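Side-chain contacts in DPSA (Streptomyces coelicolor, PDB 4CY9), which belongs to the Dps family of ferritin-like proteins, assembles as a dodecamer, and probably oxidises and stores iron and binds DNA: residues A[49-52]-A[53-57]; A[56-59]-A[60-63]; A[37-40]-A[41-45]. All coordinates share one frame; numbering follows the deposited sequence. Where two conformers were deposited one is given.

Contact 1: residues A[49-52]-A[53-57]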
ATOM      1  N   HIS A  49     -27.610  19.165  -2.763  1.00 13.59           N
ATOM      2  CA  HIS A  49     -26.323  18.746  -3.389  1.00 13.39           C
ATOM      3  C   HIS A  49     -25.151  18.826  -2.431  1.00 14.52           C
ATOM      4  O   HIS A  49     -24.022  18.810  -2.873  1.00 16.47           O
ATOM      5  CB  HIS A  49     -26.057  19.698  -4.607  1.00 13.42           C
ATOM      6  CG  HIS A  49     -27.142  19.552  -5.659  1.00 16.03           C
ATOM      7  ND1 HIS A  49     -27.129  18.438  -6.522  1.00 19.42           N
ATOM      8  CD2 HIS A  49     -28.187  20.302  -5.982  1.00 19.73           C
ATOM      9  CE1 HIS A  49     -28.233  18.577  -7.323  1.00 17.68           C
ATOM     10  NE2 HIS A  49     -28.881  19.636  -6.978  1.00 18.28           N
ATOM     11  N   PHE A  50     -25.412  18.908  -1.092  1.00 13.06           N
ATOM     12  CA  PHE A  50     -24.297  19.101  -0.172  1.00 15.81           C
ATOM     13  C   PHE A  50     -23.130  18.118  -0.389  1.00 15.25           C
ATOM     14  O   PHE A  50     -22.019  18.529  -0.535  1.00 14.80           O
ATOM     15  CB  PHE A  50     -24.868  18.815   1.318  1.00 14.14           C
ATOM     16  CG  PHE A  50     -23.770  18.771   2.334  1.00 12.89           C
ATOM     17  CD1 PHE A  50     -23.162  19.966   2.765  1.00 15.09           C
ATOM     18  CD2 PHE A  50     -23.434  17.566   2.966  1.00 14.29           C
ATOM     19  CE1 PHE A  50     -22.127  19.932   3.767  1.00 14.76           C
ATOM     20  CE2 PHE A  50     -22.412  17.502   3.832  1.00 14.60           C
ATOM     21  CZ  PHE A  50     -21.732  18.677   4.322  1.00 16.49           C
ATOM     22  N   ILE A  51     -23.411  16.808  -0.307  1.00 15.58           N
ATOM     23  CA  ILE A  51     -22.255  15.886  -0.104  1.00 15.56           C
ATOM     24  C   ILE A  51     -21.440  15.903  -1.392  1.00 17.87           C
ATOM     25  O   ILE A  51     -20.177  15.827  -1.414  1.00 16.84           O
ATOM     26  CB  ILE A  51     -22.724  14.482   0.512  1.00 13.32           C
ATOM     27  CG1 ILE A  51     -21.475  13.615   0.914  1.00 14.70           C
ATOM     28  CG2 ILE A  51     -23.482  13.693  -0.599  1.00 16.06           C
ATOM     29  CD1 ILE A  51     -20.824  14.305   2.137  1.00 17.60           C
ATOM     30  N   ALA A  52     -22.121  15.974  -2.552  1.00 16.59           N
ATOM     31  CA  ALA A  52     -21.367  15.956  -3.779  1.00 19.74           C
ATOM     32  C   ALA A  52     -20.419  17.135  -3.935  1.00 20.25           C
ATOM     33  O   ALA A  52     -19.252  16.956  -4.344  1.00 19.42           O
ATOM     34  CB  ALA A  52     -22.336  15.910  -5.012  1.00 20.73           C
ATOM     35  N   VAL A  53     -20.905  18.341  -3.657  1.00 16.12           N
ATOM     36  CA  VAL A  53     -20.071  19.487  -3.759  1.00 13.45           C
ATOM     37  C   VAL A  53     -18.935  19.492  -2.685  1.00 14.02           C
ATOM     38  O   VAL A  53     -17.817  19.874  -2.920  1.00 14.58           O
ATOM     39  CB  VAL A  53     -20.969  20.775  -3.772  1.00 16.76           C
ATOM     40  CG1 VAL A  53     -20.140  22.006  -3.674  1.00 19.02           C
ATOM     41  CG2 VAL A  53     -21.868  20.690  -5.046  1.00 20.19           C
ATOM     42  N   HIS A  54     -19.375  19.127  -1.466  1.00 14.99           N
ATOM     43  CA  HIS A  54     -18.475  19.143  -0.305  1.00 18.59           C
ATOM     44  C   HIS A  54     -17.358  18.242  -0.647  1.00 16.38           C
ATOM     45  O   HIS A  54     -16.191  18.643  -0.476  1.00 19.22           O
ATOM     46  CB  HIS A  54     -19.294  18.617   0.899  1.00 16.72           C
ATOM     47  CG  HIS A  54     -18.539  18.365   2.116  1.00 18.46           C
ATOM     48  ND1 HIS A  54     -18.357  19.393   3.102  1.00 19.86           N
ATOM     49  CD2 HIS A  54     -18.050  17.193   2.626  1.00 15.29           C
ATOM     50  CE1 HIS A  54     -17.606  18.804   4.149  1.00 18.92           C
ATOM     51  NE2 HIS A  54     -17.419  17.481   3.874  1.00 23.42           N
ATOM     52  N   GLU A  55     -17.662  17.032  -1.138  1.00 18.47           N
ATOM     53  CA  GLU A  55     -16.555  16.078  -1.470  1.00 19.04           C
ATOM     54  C   GLU A  55     -15.798  16.586  -2.671  1.00 20.36           C
ATOM     55  O   GLU A  55     -14.511  16.376  -2.688  1.00 18.71           O
ATOM     56  CB  GLU A  55     -17.007  14.607  -1.707  1.00 22.20           C
ATOM     57  CG  GLU A  55     -17.897  14.178  -0.542  1.00 27.79           C
ATOM     58  CD  GLU A  55     -17.312  13.449   0.550  1.00 44.37           C
ATOM     59  OE1 GLU A  55     -16.609  14.110   1.328  1.00 51.37           O
ATOM     60  OE2 GLU A  55     -17.755  12.279   0.714  1.00 45.16           O
ATOM     61  N   MET A  56     -16.469  17.154  -3.646  1.00 17.03           N
ATOM     62  CA  MET A  56     -15.685  17.546  -4.895  1.00 11.59           C
ATOM     63  C   MET A  56     -14.540  18.671  -4.669  1.00 15.89           C
ATOM     64  O   MET A  56     -13.481  18.762  -5.349  1.00 14.93           O
ATOM     65  CB  MET A  56     -16.586  18.152  -5.867  1.00 14.68           C
ATOM     66  CG  MET A  56     -15.935  18.769  -7.123  1.00 17.20           C
ATOM     67  SD  MET A  56     -17.212  19.446  -8.330  1.00 20.28           S
ATOM     68  CE  MET A  56     -17.388  21.249  -7.949  1.00 22.35           C
ATOM     69  N   ILE A  57     -14.796  19.531  -3.702  1.00 15.75           N
ATOM     70  CA  ILE A  57     -13.803  20.618  -3.398  1.00 14.98           C
ATOM     71  C   ILE A  57     -12.566  20.024  -2.764  1.00 14.70           C
ATOM     72  O   ILE A  57     -11.462  20.564  -2.872  1.00 12.74           O
ATOM     73  CB  ILE A  57     -14.535  21.637  -2.434  1.00 14.38           C
ATOM     74  CG1 ILE A  57     -15.511  22.386  -3.263  1.00 16.99           C
ATOM     75  CG2 ILE A  57     -13.463  22.502  -1.678  1.00 13.94           C
ATOM     76  CD1 ILE A  57     -16.413  23.309  -2.374  1.00 21.56           C
TER
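Stacking of Phe50 on His54 gives this local i to i+4 contact its character, in the first turns of helix 50-77, one of the long helices of the ferritin-like four-helix bundle. His49 holds the N-cap position, and its carbonyl O takes the first bond of the helix from Val53 N at 3.2 Å, the N-H pointing almost straight at it (175°). The bonds from His54 N to Phe50 O, Glu55 N to Ile51 O and Met56 N to Ala52 O follow. On this scaffold the Phe50 and His54 rings form an offset stack, planes at 27° and centroids 4.8 Å apart. Both side chains send CG anti to the backbone N (chi1 171° in each), which lays them alongside one another, pointing the same way. The rim of the phenyl ring slides over the imidazole, with Phe50 CZ 3.7 Å from His54 ND1, while His54 CB sits over the phenyl face in a CH-pi contact. Next to the stack, Ile51 and Glu55 also run side by side: Ile51 CG1 lies 3.9 Å from Glu55 CG, and the bent glutamate keeps its carboxylate close to Ile51 CD1. Around the stack, Phe154 of a second subunit meets both rings, and Trp153 of that subunit meets Phe50 edge-to-face. His54 ND1 is hydrogen-bonded to the carbonyl O of His42, whose own ring stacks on His54. The imidazole is therefore held by a polar bond at one nitrogen and by aromatic surfaces, which fixes its rotation and joins the start of this helix to the interface with that second subunit.

Contact 2: residues A[56-59]-A[60-63]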
ATOM      1  N   MET A  56     -16.469  17.154  -3.646  1.00 17.03           N
ATOM      2  CA  MET A  56     -15.685  17.546  -4.895  1.00 11.59           C
ATOM      3  C   MET A  56     -14.540  18.671  -4.669  1.00 15.89           C
ATOM      4  O   MET A  56     -13.481  18.762  -5.349  1.00 14.93           O
ATOM      5  CB  MET A  56     -16.586  18.152  -5.867  1.00 14.68           C
ATOM      6  CG  MET A  56     -15.935  18.769  -7.123  1.00 17.20           C
ATOM      7  SD  MET A  56     -17.212  19.446  -8.330  1.00 20.28           S
ATOM      8  CE  MET A  56     -17.388  21.249  -7.949  1.00 22.35           C
ATOM      9  N   ILE A  57     -14.796  19.531  -3.702  1.00 15.75           N
ATOM     10  CA  ILE A  57     -13.803  20.618  -3.398  1.00 14.98           C
ATOM     11  C   ILE A  57     -12.566  20.024  -2.764  1.00 14.70           C
ATOM     12  O   ILE A  57     -11.462  20.564  -2.872  1.00 12.74           O
ATOM     13  CB  ILE A  57     -14.535  21.637  -2.434  1.00 14.38           C
ATOM     14  CG1 ILE A  57     -15.511  22.386  -3.263  1.00 16.99           C
ATOM     15  CG2 ILE A  57     -13.463  22.502  -1.678  1.00 13.94           C
ATOM     16  CD1 ILE A  57     -16.413  23.309  -2.374  1.00 21.56           C
ATOM     17  N   ASP A  58     -12.718  18.910  -2.004  1.00 14.28           N
ATOM     18  CA  ASP A  58     -11.527  18.530  -1.170  1.00 18.59           C
ATOM     19  C   ASP A  58     -10.237  18.200  -2.024  1.00 14.60           C
ATOM     20  O   ASP A  58      -9.156  18.663  -1.583  1.00 17.77           O
ATOM     21  CB  ASP A  58     -11.983  17.523  -0.029  1.00 28.61           C
ATOM     22  CG  ASP A  58     -11.902  18.211   1.447  1.00 31.78           C
ATOM     23  OD1 ASP A  58     -11.458  19.558   1.797  1.00 26.13           O
ATOM     24  OD2 ASP A  58     -12.198  17.366   2.303  1.00 47.13           O
ATOM     25  N   PRO A  59     -10.301  17.499  -3.136  1.00 16.59           N
ATOM     26  CA  PRO A  59      -9.046  17.319  -3.809  1.00 16.82           C
ATOM     27  C   PRO A  59      -8.505  18.636  -4.445  1.00 16.36           C
ATOM     28  O   PRO A  59      -7.292  18.738  -4.643  1.00 16.32           O
ATOM     29  CB  PRO A  59      -9.326  16.356  -4.925  1.00 21.08           C
ATOM     30  CG  PRO A  59     -10.830  16.348  -5.137  1.00 23.87           C
ATOM     31  CD  PRO A  59     -11.352  16.555  -3.731  1.00 18.15           C
ATOM     32  N   GLN A  60      -9.385  19.585  -4.778  1.00 13.16           N
ATOM     33  CA  GLN A  60      -8.905  20.849  -5.301  1.00 11.63           C
ATOM     34  C   GLN A  60      -8.221  21.672  -4.173  1.00  9.67           C
ATOM     35  O   GLN A  60      -7.217  22.329  -4.442  1.00 11.34           O
ATOM     36  CB  GLN A  60     -10.099  21.608  -5.860  1.00 11.78           C
ATOM     37  CG  GLN A  60      -9.680  22.977  -6.344  1.00 12.50           C
ATOM     38  CD  GLN A  60      -8.761  22.984  -7.629  1.00 16.30           C
ATOM     39  OE1 GLN A  60      -8.210  21.897  -8.138  1.00 21.51           O
ATOM     40  NE2 GLN A  60      -8.577  24.137  -8.161  1.00 13.42           N
ATOM     41  N   VAL A  61      -8.707  21.559  -2.926  1.00 10.32           N
ATOM     42  CA  VAL A  61      -8.030  22.223  -1.783  1.00  9.78           C
ATOM     43  C   VAL A  61      -6.596  21.719  -1.733  1.00  9.32           C
ATOM     44  O   VAL A  61      -5.609  22.458  -1.619  1.00  9.36           O
ATOM     45  CB  VAL A  61      -8.722  21.887  -0.428  1.00 11.08           C
ATOM     46  CG1 VAL A  61      -7.842  22.386   0.751  1.00 13.07           C
ATOM     47  CG2 VAL A  61     -10.063  22.657  -0.392  1.00 11.55           C
ATOM     48  N   ASP A  62      -6.469  20.385  -1.836  1.00 11.30           N
ATOM     49  CA  ASP A  62      -5.131  19.797  -1.725  1.00 11.24           C
ATOM     50  C   ASP A  62      -4.234  20.213  -2.893  1.00 12.20           C
ATOM     51  O   ASP A  62      -3.067  20.528  -2.673  1.00 10.66           O
ATOM     52  CB  ASP A  62      -5.190  18.220  -1.785  1.00 14.74           C
ATOM     53  CG  ASP A  62      -5.951  17.608  -0.562  1.00 20.85           C
ATOM     54  OD1 ASP A  62      -6.073  18.279   0.469  1.00 22.24           O
ATOM     55  OD2 ASP A  62      -6.433  16.436  -0.759  1.00 23.43           O
ATOM     56  N   GLN A  63      -4.805  20.241  -4.094  1.00  9.44           N
ATOM     57  CA  GLN A  63      -4.042  20.607  -5.301  0.70 10.51           C
ATOM     58  C   GLN A  63      -3.599  22.086  -5.221  1.00  9.69           C
ATOM     59  O   GLN A  63      -2.421  22.458  -5.599  1.00 10.31           O
ATOM     60  CB  GLN A  63      -4.897  20.388  -6.592  0.70 12.96           C
ATOM     61  CG  GLN A  63      -4.002  20.698  -7.787  0.70 17.55           C
ATOM     62  CD  GLN A  63      -3.961  19.791  -9.093  0.70 27.32           C
ATOM     63  OE1 GLN A  63      -4.771  18.884  -9.393  0.70 33.24           O
ATOM     64  NE2 GLN A  63      -2.969  20.107  -9.889  0.70 25.41           N
TER
HETATM   65  O   HOH W   1      -8.593  18.795   1.557  1.00 38.81           O
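Ile57 and Val61 meet one turn apart in the ferritin-like helical bundle, where helix 50-77 is kinked at Pro59. Their CG2 methyls approach to 3.6 Å as the side chains cross obliquely, making a small apolar patch that Leu38 of helix 14-44 covers. The main-chain accounting is set by the proline: lacking an N-H, Pro59 gives no bond to the turn before. The next amide, Gln60 N, stands 4.2 Å from Met56 O, too far for the i to i+4 bond; the ladder resumes with Val61 N on Ile57 O at 2.9 Å, Asp62 N on Asp58 O and Gln63 N on Pro59 O. A water lies where it can donate to Asp58 O, which already accepts from Asp62 N, and to Asp62 OD1 at 2.8 Å, though its two protons cannot serve every acceptor nearby. Asp62 turns CG anti to its own carbonyl carbon (chi1 -65°), which carries the carboxylate back toward the carbonyl of Asp58, Asp62 CG coming 3.5 Å from Asp58 O. Asp58 lies alongside Val61, with OD1 4.0 Å from Val61 CG2, and its charge is met by a salt bridge from OD1 to Lys39 on helix 14-44. Gln60 bends at chi2 and gives NE2 to the hydroxyl of Tyr116. The two carboxylates are not in contact: Asp58 OD1 stands 5.7 Å from Asp62 OD1.

Contact 3: residues A[37-40]-A[41-45]; sequences TLKH and VHWNV
Lys39 lays its aliphatic chain over the indole of Trp43, one turn further along helix 14-44. Its CB makes a CH-pi contact 3.9 Å from the centroid of the six-membered ring, 18° off the normal, and CD follows at 4.0 Å from Trp43 CZ2. With CG anti to its own carbonyl carbon (chi1 -63°), Trp43 swings the indole back along the helix, over the carbonyl of Lys39: that O lies 3.2 Å from Trp43 CD2 and accepts from Trp43 N. The lysine then bends at chi2 and runs beside His42, bringing NZ to 3.7 Å from His42 CD2. Further out, NZ, besides its bridge to Asp58, is salt-bridged to Asp69 of a neighbouring subunit, whose OD1 also takes a weak bond from Trp43 NE1. A leucine in place of Trp43 would probably leave the lysine methylenes without their aromatic cover and the neighbour's Asp69 without this N-H partner. These surroundings, with His42, Asp58 and Asp69 of the neighbour, are consistent with the intersubunit ferroxidase site of Dps proteins. The ammonium thus has two carboxylate partners, expected to favour its charged form, and the bridge to Asp69 crosses to the neighbouring subunit.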
ATOM      1  N   THR A  37     -10.479  29.935   0.785  1.00  8.64           N
ATOM      2  CA  THR A  37     -11.844  30.170   0.350  1.00  8.16           C
ATOM      3  C   THR A  37     -12.488  28.828  -0.064  1.00  8.83           C
ATOM      4  O   THR A  37     -13.694  28.615   0.207  1.00  8.45           O
ATOM      5  CB  THR A  37     -11.852  31.127  -0.879  1.00 11.12           C
ATOM      6  OG1 THR A  37     -11.366  32.413  -0.385  1.00 12.58           O
ATOM      7  CG2 THR A  37     -13.262  31.306  -1.492  1.00 14.35           C
ATOM      8  N   LEU A  38     -11.725  27.915  -0.673  1.00  8.32           N
ATOM      9  CA  LEU A  38     -12.354  26.588  -1.008  1.00  7.93           C
ATOM     10  C   LEU A  38     -12.736  25.866   0.300  1.00  8.23           C
ATOM     11  O   LEU A  38     -13.797  25.228   0.296  1.00  9.41           O
ATOM     12  CB  LEU A  38     -11.286  25.708  -1.735  1.00  8.70           C
ATOM     13  CG  LEU A  38     -11.075  26.246  -3.215  1.00  9.64           C
ATOM     14  CD1 LEU A  38      -9.786  25.517  -3.722  1.00  9.29           C
ATOM     15  CD2 LEU A  38     -12.266  25.822  -4.107  1.00  9.91           C
ATOM     16  N   LYS A  39     -11.909  25.943   1.349  1.00  8.65           N
ATOM     17  CA  LYS A  39     -12.313  25.249   2.583  1.00  9.17           C
ATOM     18  C   LYS A  39     -13.539  25.949   3.138  1.00  9.94           C
ATOM     19  O   LYS A  39     -14.456  25.285   3.637  1.00 10.03           O
ATOM     20  CB  LYS A  39     -11.218  25.298   3.635  1.00 10.32           C
ATOM     21  CG  LYS A  39     -10.114  24.163   3.484  1.00 12.62           C
ATOM     22  CD  LYS A  39     -10.929  22.825   3.766  1.00 16.44           C
ATOM     23  CE  LYS A  39     -10.033  21.674   4.066  1.00 26.78           C
ATOM     24  NZ  LYS A  39     -10.937  20.484   4.337  1.00 19.87           N
ATOM     25  N   HIS A  40     -13.567  27.268   3.098  1.00  9.62           N
ATOM     26  CA  HIS A  40     -14.809  27.977   3.544  1.00  9.61           C
ATOM     27  C   HIS A  40     -16.052  27.504   2.823  1.00 10.27           C
ATOM     28  O   HIS A  40     -17.111  27.304   3.463  1.00  9.82           O
ATOM     29  CB  HIS A  40     -14.545  29.516   3.319  1.00  9.27           C
ATOM     30  CG  HIS A  40     -15.733  30.373   3.628  1.00 10.43           C
ATOM     31  ND1 HIS A  40     -15.964  30.902   4.881  1.00 11.51           N
ATOM     32  CD2 HIS A  40     -16.820  30.743   2.824  1.00 11.21           C
ATOM     33  CE1 HIS A  40     -17.123  31.607   4.852  1.00 11.46           C
ATOM     34  NE2 HIS A  40     -17.657  31.509   3.608  1.00 11.62           N
ATOM     35  N   VAL A  41     -15.952  27.339   1.504  1.00  9.48           N
ATOM     36  CA  VAL A  41     -17.119  26.840   0.767  1.00  9.12           C
ATOM     37  C   VAL A  41     -17.423  25.417   1.241  1.00 10.78           C
ATOM     38  O   VAL A  41     -18.592  25.017   1.432  1.00 10.37           O
ATOM     39  CB  VAL A  41     -16.855  26.900  -0.769  1.00  9.35           C
ATOM     40  CG1 VAL A  41     -18.049  26.281  -1.489  1.00 10.36           C
ATOM     41  CG2 VAL A  41     -16.747  28.414  -1.180  1.00  9.89           C
ATOM     42  N   HIS A  42     -16.421  24.546   1.314  1.00  9.54           N
ATOM     43  CA  HIS A  42     -16.617  23.157   1.754  1.00 11.16           C
ATOM     44  C   HIS A  42     -17.399  23.117   3.078  1.00 10.83           C
ATOM     45  O   HIS A  42     -18.269  22.263   3.263  1.00 11.41           O
ATOM     46  CB  HIS A  42     -15.215  22.586   1.888  1.00 10.90           C
ATOM     47  CG  HIS A  42     -15.110  21.204   2.457  1.00 14.72           C
ATOM     48  ND1 HIS A  42     -15.218  20.087   1.682  1.00 14.73           N
ATOM     49  CD2 HIS A  42     -14.596  20.786   3.693  1.00 18.32           C
ATOM     50  CE1 HIS A  42     -14.975  18.953   2.390  1.00 17.42           C
ATOM     51  NE2 HIS A  42     -14.578  19.401   3.678  1.00 22.94           N
ATOM     52  N   TRP A  43     -17.076  23.989   4.007  1.00 10.08           N
ATOM     53  CA  TRP A  43     -17.739  23.920   5.337  1.00 10.45           C
ATOM     54  C   TRP A  43     -19.117  24.483   5.325  1.00 13.34           C
ATOM     55  O   TRP A  43     -19.945  24.065   6.143  1.00 13.70           O
ATOM     56  CB  TRP A  43     -16.924  24.758   6.345  1.00 10.34           C
ATOM     57  CG  TRP A  43     -15.532  24.234   6.572  1.00 10.59           C
ATOM     58  CD1 TRP A  43     -15.102  22.923   6.576  1.00 10.38           C
ATOM     59  CD2 TRP A  43     -14.351  25.040   6.825  1.00 10.69           C
ATOM     60  NE1 TRP A  43     -13.755  22.851   6.778  1.00 10.83           N
ATOM     61  CE2 TRP A  43     -13.247  24.115   6.968  1.00 10.26           C
ATOM     62  CE3 TRP A  43     -14.124  26.430   6.962  1.00 10.19           C
ATOM     63  CZ2 TRP A  43     -11.915  24.526   7.226  1.00 10.89           C
ATOM     64  CZ3 TRP A  43     -12.785  26.841   7.286  1.00 10.04           C
ATOM     65  CH2 TRP A  43     -11.697  25.944   7.426  1.00 10.26           C
ATOM     66  N   ASN A  44     -19.416  25.393   4.396  1.00 10.48           N
ATOM     67  CA  ASN A  44     -20.632  26.200   4.500  1.00 11.61           C
ATOM     68  C   ASN A  44     -21.610  25.998   3.341  1.00 12.93           C
ATOM     69  O   ASN A  44     -22.588  26.729   3.236  1.00 14.12           O
ATOM     70  CB  ASN A  44     -20.242  27.695   4.547  1.00 12.50           C
ATOM     71  CG  ASN A  44     -19.462  28.017   5.853  1.00 14.74           C
ATOM     72  OD1 ASN A  44     -18.274  28.481   5.845  1.00 15.69           O
ATOM     73  ND2 ASN A  44     -20.093  27.662   6.982  1.00 12.39           N
ATOM     74  N   VAL A  45     -21.448  24.953   2.536  1.00 11.65           N
ATOM     75  CA  VAL A  45     -22.454  24.580   1.556  0.50 10.42           C
ATOM     76  C   VAL A  45     -23.600  23.799   2.234  1.00 10.41           C
ATOM     77  O   VAL A  45     -23.318  22.997   3.119  1.00 11.74           O
ATOM     78  CB  VAL A  45     -21.854  23.614   0.442  0.50 10.52           C
ATOM     79  CG1 VAL A  45     -21.125  24.427  -0.601  0.50 10.43           C
ATOM     80  CG2 VAL A  45     -20.927  22.499   0.996  0.50 10.68           C
TER

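How the contacts relate
From the N terminus, contact 3 comes first, in the last turns of helix 14-44. Strand 45-46 and a short connection then lead to contact 1, at the start of helix 50-77, and contact 2 follows farther along that helix. Each is local and closes no long loop; none encloses another, though contacts 1 and 2 overlap at Met56 and Ile57. The turn between the helices sets 37-45 beside 49-63. There His54 O comes within 2.8 Å of His42 ND1, probably a hydrogen bond, and Ile57 CD1 packs 3.5 Å from Val41 CG1. With the salt bridge between contacts 2 and 3, these touches join two neighbouring bundle helices.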